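Local atomic coordinates of long form salivary protein D7L (Phlebotomus duboscqi, PDB entry 6MT7), a protein that binds and sequesters cysteinyl leukotrienes and a thromboxane A2 analogue, blunting the host's response and platelet aggregation while the female sand fly feeds. Residues A[17-22]-A[43-48]. Numbering follows the deposited sequence.
Sequences TCQRQS and HCYVKC. With TRT (fragment of triton X-100), chain C.
The hydroxyl OH of Tyr45 is held from two directions: Gln19 NE2 donates to it over 3.1 Å, nearly straight (169°) and in the plane of the amide, while OH itself donates to ether oxygen O15 of the bound detergent fragment at 2.9 Å. A phenol suits this place because one atom can accept and donate at once. Gln19 lies alongside the tyrosine, pointing the same way, and its NE2 gives a second hydrogen to TRT O21 at 3.3 Å; a primary amide has two such hydrogens, and its OE1 is left to accept from Arg16, which should fix which end of the amide is nitrogen. Tyr45 reaches this spot with CG anti to the backbone N (chi1 170°), which carries the ring across to helix 8-21, where CE1 rests 3.7 Å from Cys18 CB. Beside it the disulfide from Cys18 SG to Cys48 SG (chi3 -83°) draws the backbones together, their CA atoms 5.8 Å apart. Cysteine suits both positions because its thiol oxidises to a short covalent link. Disulfides joining helices are characteristic of the mainly helical odorant-binding fold, and Tyr45 probably also contacts thromboxane A2. Segments 17-21 of helix 8-21 and 43-48 of helix 40-52 run roughly antiparallel; Trp31 of helix 28-32 stacks on the Tyr45 ring, and helix 94-106 packs against 40-52, tied to it by the Cys44–Cys94 disulfide.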
loop_
_atom_site.group_PDB
_atom_site.type_symbol
_atom_site.label_atom_id
_atom_site.label_comp_id
_atom_site.label_asym_id
_atom_site.label_seq_id
_atom_site.Cartn_x
_atom_site.Cartn_y
_atom_site.Cartn_z
ATOM N N THR A 17 -6.017 -1.254 -2.442
ATOM C CA THR A 17 -5.764 -2.652 -2.105
ATOM C C THR A 17 -6.591 -3.078 -0.900
ATOM O O THR A 17 -7.205 -4.157 -0.902
ATOM C CB THR A 17 -4.269 -2.851 -1.853
ATOM O OG1 THR A 17 -3.569 -2.607 -3.078
ATOM C CG2 THR A 17 -3.950 -4.267 -1.347
ATOM N N CYS A 18 -6.638 -2.232 0.129
ATOM C CA CYS A 18 -7.420 -2.570 1.310
ATOM C C CYS A 18 -8.918 -2.593 1.023
ATOM O O CYS A 18 -9.644 -3.396 1.623
ATOM C CB CYS A 18 -7.081 -1.589 2.430
ATOM S SG CYS A 18 -5.383 -1.900 2.968
ATOM N N GLN A 19 -9.399 -1.714 0.136
ATOM C CA GLN A 19 -10.802 -1.759 -0.267
ATOM C C GLN A 19 -11.119 -3.051 -0.998
ATOM O O GLN A 19 -12.202 -3.629 -0.817
ATOM C CB GLN A 19 -11.128 -0.568 -1.156
ATOM C CG GLN A 19 -11.271 0.727 -0.392
ATOM C CD GLN A 19 -11.202 1.926 -1.311
ATOM O OE1 GLN A 19 -11.421 1.813 -2.523
ATOM N NE2 GLN A 19 -10.878 3.081 -0.744
ATOM N N ARG A 20 -10.194 -3.521 -1.835
ATOM C CA ARG A 20 -10.444 -4.787 -2.516
ATOM C C ARG A 20 -10.446 -5.951 -1.537
ATOM O O ARG A 20 -11.215 -6.903 -1.705
ATOM C CB ARG A 20 -9.408 -5.001 -3.616
ATOM C CG ARG A 20 -9.640 -4.089 -4.817
ATOM C CD ARG A 20 -9.015 -4.661 -6.049
ATOM N NE ARG A 20 -9.113 -3.769 -7.199
ATOM C CZ ARG A 20 -10.101 -3.799 -8.086
ATOM N NH1 ARG A 20 -11.089 -4.678 -7.944
ATOM N NH2 ARG A 20 -10.084 -2.968 -9.122
ATOM N N GLN A 21 -9.613 -5.892 -0.504
ATOM C CA GLN A 21 -9.593 -6.973 0.467
ATOM C C GLN A 21 -10.830 -6.989 1.359
ATOM O O GLN A 21 -11.063 -7.994 2.035
ATOM C CB GLN A 21 -8.301 -6.892 1.286
ATOM C CG GLN A 21 -7.095 -7.128 0.362
ATOM C CD GLN A 21 -5.743 -7.168 1.050
ATOM O OE1 GLN A 21 -5.622 -6.960 2.269
ATOM N NE2 GLN A 21 -4.705 -7.433 0.259
ATOM N N SER A 22 -11.640 -5.930 1.353
ATOM C CA SER A 22 -12.895 -5.882 2.102
ATOM C C SER A 22 -14.051 -5.467 1.200
ATOM O O SER A 22 -14.941 -4.723 1.613
ATOM C CB SER A 22 -12.803 -4.924 3.292
ATOM O OG SER A 22 -11.773 -5.302 4.201
ATOM N N HIS A 43 -13.110 -1.524 11.009
ATOM C CA HIS A 43 -11.938 -1.669 11.870
ATOM C C HIS A 43 -10.793 -2.316 11.107
ATOM O O HIS A 43 -9.660 -1.837 11.147
ATOM C CB HIS A 43 -12.248 -2.510 13.111
ATOM C CG HIS A 43 -13.381 -1.993 13.944
ATOM N ND1 HIS A 43 -14.013 -2.769 14.894
ATOM C CD2 HIS A 43 -13.995 -0.786 13.975
ATOM C CE1 HIS A 43 -14.967 -2.062 15.473
ATOM N NE2 HIS A 43 -14.980 -0.857 14.931
ATOM N N CYS A 44 -11.068 -3.428 10.418
ATOM C CA CYS A 44 -9.976 -4.137 9.770
ATOM C C CYS A 44 -9.522 -3.443 8.498
ATOM O O CYS A 44 -8.340 -3.525 8.144
ATOM C CB CYS A 44 -10.375 -5.587 9.494
ATOM S SG CYS A 44 -10.394 -6.543 11.050
ATOM N N TYR A 45 -10.421 -2.715 7.834
ATOM C CA TYR A 45 -10.008 -1.867 6.720
ATOM C C TYR A 45 -9.014 -0.799 7.182
ATOM O O TYR A 45 -8.002 -0.535 6.508
ATOM C CB TYR A 45 -11.249 -1.230 6.087
ATOM C CG TYR A 45 -10.956 -0.148 5.075
ATOM C CD1 TYR A 45 -10.309 -0.448 3.884
ATOM C CD2 TYR A 45 -11.345 1.167 5.310
ATOM C CE1 TYR A 45 -10.036 0.544 2.940
ATOM C CE2 TYR A 45 -11.073 2.168 4.376
ATOM C CZ TYR A 45 -10.428 1.848 3.198
ATOM O OH TYR A 45 -10.164 2.844 2.284
ATOM N N VAL A 46 -9.275 -0.194 8.346
ATOM C CA VAL A 46 -8.406 0.856 8.872
ATOM C C VAL A 46 -7.035 0.285 9.231
ATOM O O VAL A 46 -5.993 0.853 8.881
ATOM C CB VAL A 46 -9.087 1.543 10.073
ATOM C CG1 VAL A 46 -8.065 2.339 10.906
ATOM C CG2 VAL A 46 -10.235 2.460 9.572
ATOM N N LYS A 47 -7.010 -0.859 9.920
ATOM C CA LYS A 47 -5.731 -1.507 10.199
ATOM C C LYS A 47 -4.973 -1.814 8.912
ATOM O O LYS A 47 -3.762 -1.578 8.822
ATOM C CB LYS A 47 -5.944 -2.800 10.980
ATOM C CG LYS A 47 -4.643 -3.504 11.270
ATOM C CD LYS A 47 -4.841 -4.773 12.096
ATOM C CE LYS A 47 -3.501 -5.442 12.398
ATOM N NZ LYS A 47 -3.692 -6.801 13.008
ATOM N N CYS A 48 -5.677 -2.347 7.911
ATOM C CA CYS A 48 -5.052 -2.674 6.632
ATOM C C CYS A 48 -4.392 -1.452 6.014
ATOM O O CYS A 48 -3.270 -1.541 5.498
ATOM C CB CYS A 48 -6.104 -3.251 5.674
ATOM S SG CYS A 48 -5.545 -3.694 3.974
HETATM C C25 TRT C . -12.888 4.546 -6.498
HETATM O O24 TRT C . -11.815 5.089 -5.735
HETATM C C23 TRT C . -12.145 5.308 -4.364
HETATM C C22 TRT C . -10.836 5.520 -3.614
HETATM O O21 TRT C . -11.040 5.948 -2.267
HETATM C C20 TRT C . -9.768 6.189 -1.678
HETATM C C19 TRT C . -9.952 6.818 -0.310
HETATM O O18 TRT C . -10.112 5.785 0.659
HETATM C C17 TRT C . -11.207 6.087 1.499
HETATM C C16 TRT C . -10.722 6.531 2.864
HETATM O O15 TRT C . -10.380 5.403 3.676
HETATM C C12 TRT C . -9.544 5.587 4.763
HETATM C C13 TRT C . -9.465 6.826 5.390
HETATM C C14 TRT C . -8.618 7.013 6.489
HETATM C C11 TRT C . -8.770 4.534 5.235
HETATM C C10 TRT C . -7.930 4.718 6.329
HETATM C C9 TRT C . -7.843 5.951 6.962
HETATM C C6 TRT C . -6.916 6.111 8.133
HETATM C C8 TRT C . -7.793 6.069 9.379
HETATM C C7 TRT C . -5.966 4.920 8.200
HETATM C C5 TRT C . -6.203 7.481 8.084
HETATM C C1 TRT C . -5.073 7.814 7.083
HETATM C C2 TRT C . -5.282 7.323 5.655
HETATM C C4 TRT C . -4.960 9.332 7.029
HETATM C C3 TRT C . -3.703 7.326 7.537
#